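Local coordinates for putative exported protein (Bordetella pertussis, PDB 2DVZ) that binds glutamate and probably serves as the periplasmic solute receptor of a tripartite tricarboxylate-type transport system, at residues A[176-181]-A[193-198]; A[154-159]-A[170-175]; A[68-73]-A[104-109]; A[64-69]-A[98-103]. All coordinates share one frame; numbering follows the deposited sequence.

Contact 1: residues A[176-181]-A[193-198]; sequences KGSGPA and IFDNLP. With GLU (glutamic acid), chain G.
Ser178 and Asp195 meet through one short hydrogen bond: Ser178 OG donates to Asp195 OD1 at 2.7 Å, reaching the oxygen from well above the carboxylate plane (48° out of it). With OG anti to its carbonyl carbon (chi1 -64°), Ser178 points its hydroxyl at the strand; Asp195, CG anti to the backbone N, turns its carboxylate to the helix start. Asn196 N adds a weak bond to the same OD1, and OD2 is taken by the hydroxyls of Ser199 and Ser200, so both carboxylate oxygens have partners. A water donates to Ser178 OG at 3.1 Å and to Phe194 O, bridging helix and strand. Farther along both segments, the fully extended Ile193 lays CD1 against Ala181 CB at 3.8 Å. Gly177 is the N-cap of helix 178-187, and Ser178 N donates to the bound glutamate OE2 at 2.9 Å. Chemically, Asp195 is a second-shell partner of the ligand-binding Ser178: with the water it holds the serine hydroxyl, probably helping to position the main-chain N-H that grips the ligand. The helix start would favour a negative ligand carboxylate there, and the bonds around Asp195 probably keep it ionised.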
loop_
_atom_site.group_PDB
_atom_site.type_symbol
_atom_site.label_atom_id
_atom_site.label_comp_id
_atom_site.label_asym_id
_atom_site.label_seq_id
_atom_site.Cartn_x
_atom_site.Cartn_y
_atom_site.Cartn_z
ATOM N N LYS A 176 -7.150 2.409 -11.184
ATOM C CA LYS A 176 -5.901 3.221 -11.198
ATOM C C LYS A 176 -5.239 3.505 -9.795
ATOM O O LYS A 176 -4.081 4.083 -9.652
ATOM C CB LYS A 176 -6.148 4.499 -12.013
ATOM C CG LYS A 176 -4.915 5.069 -12.675
ATOM C CD LYS A 176 -5.303 6.193 -13.620
ATOM C CE LYS A 176 -4.064 6.808 -14.201
ATOM N NZ LYS A 176 -4.251 7.207 -15.623
ATOM N N GLY A 177 -5.940 3.019 -8.784
ATOM C CA GLY A 177 -5.491 2.980 -7.415
ATOM C C GLY A 177 -6.752 2.706 -6.601
ATOM O O GLY A 177 -7.826 2.647 -7.158
ATOM N N SER A 178 -6.603 2.548 -5.281
ATOM C CA SER A 178 -7.719 2.291 -4.380
ATOM C C SER A 178 -8.709 3.462 -4.273
ATOM O O SER A 178 -9.899 3.239 -3.982
ATOM C CB SER A 178 -7.187 1.916 -3.020
ATOM O OG SER A 178 -6.464 0.701 -3.130
ATOM N N GLY A 179 -8.245 4.693 -4.505
ATOM C CA GLY A 179 -9.143 5.856 -4.601
ATOM C C GLY A 179 -10.418 5.539 -5.384
ATOM O O GLY A 179 -11.524 5.533 -4.808
ATOM N N PRO A 180 -10.298 5.340 -6.708
ATOM C CA PRO A 180 -11.496 4.986 -7.459
ATOM C C PRO A 180 -12.144 3.656 -7.065
ATOM O O PRO A 180 -13.363 3.499 -7.265
ATOM C CB PRO A 180 -11.015 4.980 -8.924
ATOM C CG PRO A 180 -9.795 5.899 -8.901
ATOM C CD PRO A 180 -9.143 5.568 -7.602
ATOM N N ALA A 181 -11.354 2.712 -6.531
ATOM C CA ALA A 181 -11.916 1.443 -6.108
ATOM C C ALA A 181 -12.842 1.628 -4.902
ATOM O O ALA A 181 -13.938 1.082 -4.868
ATOM C CB ALA A 181 -10.808 0.410 -5.826
ATOM N N ILE A 193 -13.913 -5.146 -1.918
ATOM C CA ILE A 193 -12.690 -4.419 -2.185
ATOM C C ILE A 193 -11.595 -5.018 -1.352
ATOM O O ILE A 193 -11.799 -5.342 -0.183
ATOM C CB ILE A 193 -12.821 -2.894 -1.940
ATOM C CG1 ILE A 193 -11.605 -2.135 -2.520
ATOM C CG2 ILE A 193 -13.136 -2.557 -0.449
ATOM C CD1 ILE A 193 -11.605 -0.666 -2.322
ATOM N N PHE A 194 -10.434 -5.213 -1.973
ATOM C CA PHE A 194 -9.217 -5.495 -1.221
ATOM C C PHE A 194 -8.443 -4.201 -1.178
ATOM O O PHE A 194 -8.121 -3.645 -2.224
ATOM C CB PHE A 194 -8.426 -6.600 -1.904
ATOM C CG PHE A 194 -9.039 -7.962 -1.735
ATOM C CD1 PHE A 194 -8.603 -8.815 -0.711
ATOM C CD2 PHE A 194 -10.064 -8.395 -2.578
ATOM C CE1 PHE A 194 -9.194 -10.066 -0.546
ATOM C CE2 PHE A 194 -10.679 -9.674 -2.400
ATOM C CZ PHE A 194 -10.244 -10.492 -1.398
ATOM N N ASP A 195 -8.194 -3.688 0.025
ATOM C CA ASP A 195 -7.519 -2.418 0.172
ATOM C C ASP A 195 -6.453 -2.414 1.268
ATOM O O ASP A 195 -6.351 -3.353 2.089
ATOM C CB ASP A 195 -8.535 -1.301 0.444
ATOM C CG ASP A 195 -8.009 0.074 0.068
ATOM O OD1 ASP A 195 -6.920 0.153 -0.554
ATOM O OD2 ASP A 195 -8.681 1.078 0.393
ATOM N N ASN A 196 -5.639 -1.354 1.227
ATOM C CA ASN A 196 -4.795 -0.969 2.323
ATOM C C ASN A 196 -5.734 -0.155 3.164
ATOM O O ASN A 196 -6.523 0.631 2.650
ATOM C CB ASN A 196 -3.588 -0.112 1.855
ATOM C CG ASN A 196 -3.002 -0.566 0.471
ATOM O OD1 ASN A 196 -3.108 0.169 -0.514
ATOM N ND2 ASN A 196 -2.406 -1.745 0.410
ATOM N N LEU A 197 -5.653 -0.343 4.472
ATOM C CA LEU A 197 -6.670 0.173 5.391
ATOM C C LEU A 197 -6.929 1.699 5.355
ATOM O O LEU A 197 -8.085 2.100 5.306
ATOM C CB LEU A 197 -6.462 -0.421 6.813
ATOM C CG LEU A 197 -7.500 -0.163 7.934
ATOM C CD1 LEU A 197 -9.014 -0.339 7.482
ATOM C CD2 LEU A 197 -7.150 -1.011 9.149
ATOM N N PRO A 198 -5.878 2.553 5.365
ATOM C CA PRO A 198 -6.138 4.007 5.399
ATOM C C PRO A 198 -7.181 4.614 4.432
ATOM O O PRO A 198 -7.884 5.541 4.847
ATOM C CB PRO A 198 -4.746 4.623 5.201
ATOM C CG PRO A 198 -3.846 3.582 5.775
ATOM C CD PRO A 198 -4.427 2.277 5.408
HETATM N N GLU G . -1.888 -0.882 -3.683
HETATM C CA GLU G . -0.919 0.154 -3.277
HETATM C C GLU G . 0.122 -0.386 -2.310
HETATM O O GLU G . 0.258 0.004 -1.146
HETATM C CB GLU G . -1.637 1.399 -2.765
HETATM C CG GLU G . -2.823 1.796 -3.664
HETATM C CD GLU G . -3.113 3.268 -3.682
HETATM O OE1 GLU G . -2.363 4.000 -3.003
HETATM O OE2 GLU G . -4.078 3.712 -4.401
HETATM O OXT GLU G . 0.925 -1.234 -2.733
HETATM O O HOH W 1 -8.463 -1.448 -4.020
#

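Contact 2: residues A[154-159]-A[170-175]; sequences VLHLMG and IVHVPY. With GLU (glutamic acid), chain G.
Within the beta-alpha-beta unit formed by strand 145-148, helix 154-166 and strand 171-174, His156 of the helix and His172 of the second strand join the two elements by an offset stack. The ring centroids lie 3.7 Å apart with the planes only 6° from parallel. His156 CD2 sits over the centre of the His172 ring, whereas His172 ND1 lies over the His156 face nearer its rim. The side-chain directions cross at about a right angle although the rings stay nearly parallel, and each CG is anti to its backbone N (chi1 -178° for His156), which sends both rings into the gap between helix and strand. His156 NE2 and His172 ND1 come within 3.3 Å, but the angle is too poor for a hydrogen bond. The other nitrogens are engaged elsewhere, His156 ND1 with Thr151 O and His172 NE2 with Ser148 OG, bonds that help to fix the ring rotations. Pro174 N covers the far face of His172. On another side of the helix, Val154 CG1 lies 3.1 Å from the ligand OXT. Such packing of the connecting helix on its parallel strands is typical of a beta-alpha-beta crossover, here with the helix start lining the glutamate pocket.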
loop_
_atom_site.group_PDB
_atom_site.type_symbol
_atom_site.label_atom_id
_atom_site.label_comp_id
_atom_site.label_asym_id
_atom_site.label_seq_id
_atom_site.Cartn_x
_atom_site.Cartn_y
_atom_site.Cartn_z
ATOM N N VAL A 154 -0.112 -5.017 -5.147
ATOM C CA VAL A 154 -0.322 -5.863 -3.982
ATOM C C VAL A 154 -1.776 -6.238 -3.675
ATOM O O VAL A 154 -2.027 -7.275 -3.082
ATOM C CB VAL A 154 0.410 -5.300 -2.702
ATOM C CG1 VAL A 154 -0.233 -4.074 -2.214
ATOM C CG2 VAL A 154 0.441 -6.357 -1.613
ATOM N N LEU A 155 -2.736 -5.411 -4.063
ATOM C CA LEU A 155 -4.118 -5.692 -3.723
ATOM C C LEU A 155 -4.742 -6.698 -4.695
ATOM O O LEU A 155 -5.600 -7.454 -4.288
ATOM C CB LEU A 155 -4.925 -4.381 -3.580
ATOM C CG LEU A 155 -4.301 -3.432 -2.527
ATOM C CD1 LEU A 155 -4.895 -2.075 -2.620
ATOM C CD2 LEU A 155 -4.439 -4.009 -1.103
ATOM N N HIS A 156 -4.286 -6.719 -5.959
ATOM C CA HIS A 156 -4.617 -7.794 -6.899
ATOM C C HIS A 156 -4.017 -9.112 -6.395
ATOM O O HIS A 156 -4.667 -10.136 -6.382
ATOM C CB HIS A 156 -4.141 -7.479 -8.354
ATOM C CG HIS A 156 -4.513 -8.551 -9.361
ATOM N ND1 HIS A 156 -3.803 -8.772 -10.528
ATOM C CD2 HIS A 156 -5.499 -9.485 -9.348
ATOM C CE1 HIS A 156 -4.344 -9.780 -11.191
ATOM N NE2 HIS A 156 -5.375 -10.229 -10.508
ATOM N N LEU A 157 -2.765 -9.095 -5.978
ATOM C CA LEU A 157 -2.170 -10.293 -5.390
ATOM C C LEU A 157 -2.895 -10.721 -4.093
ATOM O O LEU A 157 -3.128 -11.904 -3.867
ATOM C CB LEU A 157 -0.657 -10.088 -5.163
ATOM C CG LEU A 157 0.074 -11.342 -4.660
ATOM C CD1 LEU A 157 -0.024 -12.506 -5.714
ATOM C CD2 LEU A 157 1.504 -11.013 -4.328
HETATM N N MSE A 158 -3.268 -9.752 -3.266
HETATM C CA MSE A 158 -4.099 -9.994 -2.085
HETATM C C MSE A 158 -5.372 -10.733 -2.437
HETATM O O MSE A 158 -5.619 -11.782 -1.887
HETATM C CB MSE A 158 -4.404 -8.676 -1.370
HETATM C CG MSE A 158 -4.865 -8.872 0.017
HETATM SE SE MSE A 158 -5.526 -7.262 0.842
HETATM C CE MSE A 158 -6.300 -8.112 2.482
ATOM N N GLY A 159 -6.147 -10.215 -3.401
ATOM C CA GLY A 159 -7.375 -10.853 -3.844
ATOM C C GLY A 159 -7.200 -12.287 -4.334
ATOM O O GLY A 159 -8.028 -13.141 -4.060
ATOM N N ILE A 170 -13.921 -15.105 -7.349
ATOM C CA ILE A 170 -14.427 -13.745 -7.320
ATOM C C ILE A 170 -13.638 -13.046 -8.377
ATOM O O ILE A 170 -12.480 -13.427 -8.643
ATOM C CB ILE A 170 -14.355 -13.057 -5.879
ATOM C CG1 ILE A 170 -13.033 -13.325 -5.154
ATOM C CG2 ILE A 170 -15.351 -13.703 -4.953
ATOM C CD1 ILE A 170 -13.055 -12.977 -3.589
ATOM N N VAL A 171 -14.274 -12.071 -9.020
ATOM C CA VAL A 171 -13.740 -11.488 -10.241
ATOM C C VAL A 171 -13.018 -10.178 -9.990
ATOM O O VAL A 171 -13.588 -9.225 -9.461
ATOM C CB VAL A 171 -14.832 -11.312 -11.361
ATOM C CG1 VAL A 171 -14.209 -10.672 -12.613
ATOM C CG2 VAL A 171 -15.450 -12.665 -11.715
ATOM N N HIS A 172 -11.768 -10.134 -10.425
ATOM C CA HIS A 172 -10.913 -8.983 -10.261
ATOM C C HIS A 172 -11.289 -7.837 -11.169
ATOM O O HIS A 172 -11.425 -8.011 -12.356
ATOM C CB HIS A 172 -9.456 -9.367 -10.502
ATOM C CG HIS A 172 -8.518 -8.207 -10.432
ATOM N ND1 HIS A 172 -7.562 -7.969 -11.399
ATOM C CD2 HIS A 172 -8.393 -7.211 -9.520
ATOM C CE1 HIS A 172 -6.876 -6.882 -11.078
ATOM N NE2 HIS A 172 -7.358 -6.401 -9.943
ATOM N N VAL A 173 -11.481 -6.663 -10.589
ATOM C CA VAL A 173 -11.628 -5.457 -11.362
ATOM C C VAL A 173 -10.557 -4.470 -10.890
ATOM O O VAL A 173 -10.670 -3.914 -9.770
ATOM C CB VAL A 173 -13.021 -4.788 -11.225
ATOM C CG1 VAL A 173 -13.086 -3.536 -12.131
ATOM C CG2 VAL A 173 -14.179 -5.793 -11.534
ATOM N N PRO A 174 -9.532 -4.245 -11.737
ATOM C CA PRO A 174 -8.462 -3.278 -11.395
ATOM C C PRO A 174 -8.910 -1.825 -11.511
ATOM O O PRO A 174 -9.715 -1.509 -12.354
ATOM C CB PRO A 174 -7.379 -3.538 -12.449
ATOM C CG PRO A 174 -8.149 -4.184 -13.674
ATOM C CD PRO A 174 -9.344 -4.917 -13.054
ATOM N N TYR A 175 -8.335 -0.953 -10.692
ATOM C CA TYR A 175 -8.537 0.472 -10.808
ATOM C C TYR A 175 -7.171 1.119 -10.874
ATOM O O TYR A 175 -6.155 0.457 -10.640
ATOM C CB TYR A 175 -9.364 1.020 -9.606
ATOM C CG TYR A 175 -10.802 0.531 -9.622
ATOM C CD1 TYR A 175 -11.828 1.345 -10.111
ATOM C CD2 TYR A 175 -11.135 -0.783 -9.191
ATOM C CE1 TYR A 175 -13.150 0.893 -10.164
ATOM C CE2 TYR A 175 -12.453 -1.242 -9.233
ATOM C CZ TYR A 175 -13.460 -0.395 -9.714
ATOM O OH TYR A 175 -14.785 -0.844 -9.748
HETATM N N GLU G . -1.888 -0.882 -3.683
HETATM C CA GLU G . -0.919 0.154 -3.277
HETATM C C GLU G . 0.122 -0.386 -2.310
HETATM O O GLU G . 0.258 0.004 -1.146
HETATM C CB GLU G . -1.637 1.399 -2.765
HETATM C CG GLU G . -2.823 1.796 -3.664
HETATM C CD GLU G . -3.113 3.268 -3.682
HETATM O OE1 GLU G . -2.363 4.000 -3.003
HETATM O OE2 GLU G . -4.078 3.712 -4.401
HETATM O OXT GLU G . 0.925 -1.234 -2.733
#

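Contact 3: residues A[68-73]-A[104-109]; sequences EAARAE and KDFQPV
Phe106 turns its ring end toward the last turn of helix 63-71, where two consecutive alanines receive it in different ways. The backbone carbon of Ala69 lies at the ring edge, near its plane, with Ala69 C 3.9 Å from Phe106 CE1; the methyl of the same residue is only a little farther away. Ala70 meets the ring obliquely, its CB 3.5 Å from Phe106 CZ. The aromatic CG is anti to the carbonyl carbon (chi1 -63°), which lets the ring reach from the start of strand 106-121 to the helix. Asp105 completes the grouping with its methylene: its CB is 4.2 Å from Ala70 CB and also stands 4.1 Å above one face of the Phe106 ring, offset toward the rim. The carboxylate of Asp105 is engaged apart from the helix, OD2 accepting from Asp101 N. No hydrogen bond crosses between the two segments, so their union rests on apolar packing, and the small alanines allow the ring to approach the helix backbone. Phe106 also touches Ser80 of strand 78-82. Through this ring helix 63-71 packs against the sheet, the helix-on-sheet packing of an alpha/beta fold, as in periplasmic binding proteins.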
loop_
_atom_site.group_PDB
_atom_site.type_symbol
_atom_site.label_atom_id
_atom_site.label_comp_id
_atom_site.label_asym_id
_atom_site.label_seq_id
_atom_site.Cartn_x
_atom_site.Cartn_y
_atom_site.Cartn_z
ATOM N N GLU A 68 9.273 6.320 -13.830
ATOM C CA GLU A 68 9.592 7.748 -13.860
ATOM C C GLU A 68 10.499 8.223 -12.723
ATOM O O GLU A 68 11.466 8.974 -12.948
ATOM C CB GLU A 68 8.314 8.583 -13.834
ATOM C CG GLU A 68 8.625 10.042 -13.931
ATOM C CD GLU A 68 7.429 10.897 -14.248
ATOM O OE1 GLU A 68 6.692 10.593 -15.249
ATOM O OE2 GLU A 68 7.248 11.889 -13.492
ATOM N N ALA A 69 10.171 7.810 -11.500
ATOM C CA ALA A 69 10.993 8.123 -10.353
ATOM C C ALA A 69 12.406 7.531 -10.517
ATOM O O ALA A 69 13.394 8.138 -10.073
ATOM C CB ALA A 69 10.324 7.596 -9.094
ATOM N N ALA A 70 12.498 6.358 -11.144
ATOM C CA ALA A 70 13.771 5.669 -11.326
ATOM C C ALA A 70 14.717 6.392 -12.321
ATOM O O ALA A 70 15.950 6.272 -12.210
ATOM C CB ALA A 70 13.542 4.236 -11.753
ATOM N N ARG A 71 14.133 7.148 -13.259
ATOM C CA ARG A 71 14.887 7.888 -14.277
ATOM C C ARG A 71 15.315 9.290 -13.797
ATOM O O ARG A 71 16.095 9.979 -14.475
ATOM C CB ARG A 71 14.066 7.999 -15.574
ATOM C CG ARG A 71 13.915 6.682 -16.396
ATOM C CD ARG A 71 13.021 6.936 -17.656
ATOM N NE ARG A 71 11.631 6.463 -17.504
ATOM C CZ ARG A 71 10.532 7.231 -17.405
ATOM N NH1 ARG A 71 10.598 8.569 -17.428
ATOM N NH2 ARG A 71 9.350 6.646 -17.288
ATOM N N ALA A 72 14.822 9.716 -12.627
ATOM C CA ALA A 72 15.132 11.069 -12.131
ATOM C C ALA A 72 16.618 11.240 -11.797
ATOM O O ALA A 72 17.311 10.263 -11.542
ATOM C CB ALA A 72 14.263 11.406 -10.926
ATOM N N GLU A 73 17.108 12.483 -11.826
ATOM C CA GLU A 73 18.506 12.746 -11.482
ATOM C C GLU A 73 18.673 12.459 -10.015
ATOM O O GLU A 73 17.799 12.811 -9.238
ATOM C CB GLU A 73 18.884 14.209 -11.715
ATOM C CG GLU A 73 18.440 14.760 -13.041
ATOM C CD GLU A 73 19.259 14.215 -14.179
ATOM O OE1 GLU A 73 20.485 14.051 -13.982
ATOM O OE2 GLU A 73 18.661 13.925 -15.246
ATOM N N LYS A 104 18.000 -2.227 -7.330
ATOM C CA LYS A 104 19.175 -1.584 -7.926
ATOM C C LYS A 104 18.942 -0.133 -8.368
ATOM O O LYS A 104 19.903 0.607 -8.538
ATOM C CB LYS A 104 19.720 -2.400 -9.124
ATOM C CG LYS A 104 19.997 -3.914 -8.888
ATOM C CD LYS A 104 21.055 -4.213 -7.773
ATOM C CE LYS A 104 22.413 -4.667 -8.349
ATOM N NZ LYS A 104 23.622 -4.178 -7.573
ATOM N N ASP A 105 17.697 0.294 -8.584
ATOM C CA ASP A 105 17.477 1.658 -9.091
ATOM C C ASP A 105 17.077 2.673 -8.070
ATOM O O ASP A 105 16.885 3.827 -8.409
ATOM C CB ASP A 105 16.435 1.681 -10.217
ATOM C CG ASP A 105 16.880 0.901 -11.424
ATOM O OD1 ASP A 105 18.110 0.686 -11.554
ATOM O OD2 ASP A 105 16.009 0.498 -12.223
ATOM N N PHE A 106 16.928 2.241 -6.820
ATOM C CA PHE A 106 16.549 3.163 -5.751
ATOM C C PHE A 106 17.495 3.122 -4.575
ATOM O O PHE A 106 17.942 2.067 -4.190
ATOM C CB PHE A 106 15.090 2.904 -5.312
ATOM C CG PHE A 106 14.113 3.158 -6.408
ATOM C CD1 PHE A 106 13.827 4.465 -6.787
ATOM C CD2 PHE A 106 13.574 2.090 -7.158
ATOM C CE1 PHE A 106 12.963 4.706 -7.836
ATOM C CE2 PHE A 106 12.701 2.339 -8.232
ATOM C CZ PHE A 106 12.398 3.640 -8.549
ATOM N N GLN A 107 17.785 4.294 -4.026
ATOM C CA GLN A 107 18.362 4.422 -2.700
ATOM C C GLN A 107 17.188 4.560 -1.700
ATOM O O GLN A 107 16.442 5.548 -1.734
ATOM C CB GLN A 107 19.357 5.629 -2.622
ATOM C CG GLN A 107 19.808 6.031 -1.201
ATOM C CD GLN A 107 20.549 4.914 -0.501
ATOM O OE1 GLN A 107 21.521 4.446 -1.003
ATOM N NE2 GLN A 107 20.051 4.451 0.632
ATOM N N PRO A 108 17.029 3.569 -0.793
ATOM C CA PRO A 108 16.046 3.743 0.300
ATOM C C PRO A 108 16.406 4.831 1.310
ATOM O O PRO A 108 17.566 4.996 1.662
ATOM C CB PRO A 108 16.039 2.391 1.003
ATOM C CG PRO A 108 16.613 1.442 -0.010
ATOM C CD PRO A 108 17.675 2.259 -0.729
ATOM N N VAL A 109 15.392 5.572 1.769
ATOM C CA VAL A 109 15.607 6.576 2.776
ATOM C C VAL A 109 15.092 6.056 4.134
ATOM O O VAL A 109 15.852 5.994 5.110
ATOM C CB VAL A 109 14.933 7.903 2.369
ATOM C CG1 VAL A 109 15.046 8.913 3.491
ATOM C CG2 VAL A 109 15.574 8.437 1.042
#

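Contact 4: residues A[64-69]-A[98-103]; sequences IGASEA and LPYDPI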
loop_
_atom_site.group_PDB
_atom_site.type_symbol
_atom_site.label_atom_id
_atom_site.label_comp_id
_atom_site.label_asym_id
_atom_site.label_seq_id
_atom_site.Cartn_x
_atom_site.Cartn_y
_atom_site.Cartn_z
ATOM N N ILE A 64 3.985 2.932 -13.861
ATOM C CA ILE A 64 4.226 4.202 -14.573
ATOM C C ILE A 64 5.045 5.176 -13.722
ATOM O O ILE A 64 6.049 5.729 -14.167
ATOM C CB ILE A 64 2.887 4.881 -15.047
ATOM C CG1 ILE A 64 2.201 4.075 -16.178
ATOM C CG2 ILE A 64 3.115 6.296 -15.504
ATOM C CD1 ILE A 64 3.153 3.358 -17.129
ATOM N N GLY A 65 4.594 5.381 -12.491
ATOM C CA GLY A 65 5.189 6.363 -11.590
ATOM C C GLY A 65 6.532 5.907 -11.063
ATOM O O GLY A 65 7.450 6.725 -10.920
ATOM N N ALA A 66 6.661 4.611 -10.770
ATOM C CA ALA A 66 7.952 4.113 -10.267
ATOM C C ALA A 66 9.053 4.174 -11.329
ATOM O O ALA A 66 10.224 4.311 -10.977
ATOM C CB ALA A 66 7.851 2.702 -9.670
ATOM N N SER A 67 8.684 4.044 -12.606
ATOM C CA SER A 67 9.665 3.969 -13.699
ATOM C C SER A 67 10.185 5.361 -13.911
ATOM O O SER A 67 11.388 5.563 -14.094
ATOM C CB SER A 67 9.038 3.411 -14.987
ATOM O OG SER A 67 8.618 2.043 -14.809
ATOM N N GLU A 68 9.273 6.320 -13.830
ATOM C CA GLU A 68 9.592 7.748 -13.860
ATOM C C GLU A 68 10.499 8.223 -12.723
ATOM O O GLU A 68 11.466 8.974 -12.948
ATOM C CB GLU A 68 8.314 8.583 -13.834
ATOM C CG GLU A 68 8.625 10.042 -13.931
ATOM C CD GLU A 68 7.429 10.897 -14.248
ATOM O OE1 GLU A 68 6.692 10.593 -15.249
ATOM O OE2 GLU A 68 7.248 11.889 -13.492
ATOM N N ALA A 69 10.171 7.810 -11.500
ATOM C CA ALA A 69 10.993 8.123 -10.353
ATOM C C ALA A 69 12.406 7.531 -10.517
ATOM O O ALA A 69 13.394 8.138 -10.073
ATOM C CB ALA A 69 10.324 7.596 -9.094
ATOM N N LEU A 98 9.371 -5.107 -16.976
ATOM C CA LEU A 98 9.254 -3.951 -16.080
ATOM C C LEU A 98 10.493 -3.048 -16.307
ATOM O O LEU A 98 11.618 -3.553 -16.301
ATOM C CB LEU A 98 9.131 -4.399 -14.614
ATOM C CG LEU A 98 8.647 -3.351 -13.604
ATOM C CD1 LEU A 98 7.150 -3.150 -13.711
ATOM C CD2 LEU A 98 9.025 -3.778 -12.205
ATOM N N PRO A 99 10.291 -1.733 -16.548
ATOM C CA PRO A 99 11.367 -0.763 -16.816
ATOM C C PRO A 99 12.220 -0.272 -15.620
ATOM O O PRO A 99 12.944 0.733 -15.758
ATOM C CB PRO A 99 10.621 0.432 -17.409
ATOM C CG PRO A 99 9.220 -0.049 -17.627
ATOM C CD PRO A 99 8.975 -1.095 -16.633
ATOM N N TYR A 100 12.148 -0.942 -14.468
ATOM C CA TYR A 100 12.990 -0.581 -13.337
ATOM C C TYR A 100 13.273 -1.835 -12.525
ATOM O O TYR A 100 12.534 -2.781 -12.604
ATOM C CB TYR A 100 12.339 0.525 -12.477
ATOM C CG TYR A 100 11.084 0.088 -11.734
ATOM C CD1 TYR A 100 11.173 -0.477 -10.471
ATOM C CD2 TYR A 100 9.823 0.234 -12.307
ATOM C CE1 TYR A 100 10.028 -0.887 -9.771
ATOM C CE2 TYR A 100 8.675 -0.167 -11.631
ATOM C CZ TYR A 100 8.783 -0.734 -10.367
ATOM O OH TYR A 100 7.674 -1.151 -9.699
ATOM N N ASP A 101 14.389 -1.846 -11.810
ATOM C CA ASP A 101 14.712 -2.866 -10.830
ATOM C C ASP A 101 14.487 -2.148 -9.483
ATOM O O ASP A 101 15.153 -1.160 -9.207
ATOM C CB ASP A 101 16.173 -3.321 -11.021
ATOM C CG ASP A 101 16.605 -4.457 -10.076
ATOM O OD1 ASP A 101 16.238 -4.522 -8.860
ATOM O OD2 ASP A 101 17.388 -5.289 -10.581
ATOM N N PRO A 102 13.503 -2.617 -8.673
ATOM C CA PRO A 102 13.174 -1.933 -7.414
ATOM C C PRO A 102 14.384 -1.773 -6.480
ATOM O O PRO A 102 14.489 -0.797 -5.743
ATOM C CB PRO A 102 12.103 -2.859 -6.771
ATOM C CG PRO A 102 12.300 -4.205 -7.463
ATOM C CD PRO A 102 12.655 -3.815 -8.873
ATOM N N ILE A 103 15.285 -2.740 -6.518
ATOM C CA ILE A 103 16.395 -2.764 -5.561
ATOM C C ILE A 103 17.619 -1.993 -6.074
ATOM O O ILE A 103 18.174 -1.171 -5.347
ATOM C CB ILE A 103 16.696 -4.209 -5.062
ATOM C CG1 ILE A 103 15.464 -4.753 -4.306
ATOM C CG2 ILE A 103 18.015 -4.273 -4.197
ATOM C CD1 ILE A 103 15.456 -6.253 -4.043
#
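Ser67 OG, hydrogen-bonded to Ala63 O one helical turn back, also packs against Tyr100 and Pro99. With the hydroxyl anti to the carbonyl carbon (chi1 -65°), it can serve its own helix and still lie at the edge of the Tyr100 ring, near its plane, where Ser67 OG is 3.3 Å from Tyr100 CD2. The proline adds a second apolar neighbour, Pro99 CG at 3.6 Å from Ser67 OG. Ala66 comes from another direction: its CB stands over a ring face, 3.9 Å from the Tyr100 centroid and 27° off the ring normal, a CH-pi contact. Leu98 CD2 covers the opposite face, 3.5 Å above the plane, so the ring is sandwiched between a methyl of the helix and one of the same loop. The first torsion of Tyr100 (chi1 68°), with CG between the backbone N and the carbonyl carbon, lays the ring beside the helix where Ala66 CB can meet its face; the phenol oxygen bonds to Thr86 O. The loop 98-103 thus lies between helix 63-71, which Tyr100 and Pro99 face, and helix 84-93, touched by Leu98, Tyr100 and Pro102, while Pro102 and Ile103 rest on helix 288-307 just ahead of strand 106-121.

Overall arrangement
Along the chain the contacts fall into two pairs in series: contacts 4 and 3 start from the same helix 63-71, and contacts 2 and 1 follow later. Contacts 3 and 4 touch, with centres about 8 Å apart and Glu68 and Ala69 in common. Contacts 1 and 2 also touch, their centres about 10 Å apart, chiefly through Leu155, and both meet the bound glutamate. Between the pairs the centres lie about 21 to 27 Å apart with no touch, although contacts 1, 2 and 3 reach the same mixed sheet. One pair thus supplies part of the glutamate pocket while the other packs helix 63-71 against a loop and strand farther from the ligand, consistent with the two-lobed plan of periplasmic binding proteins.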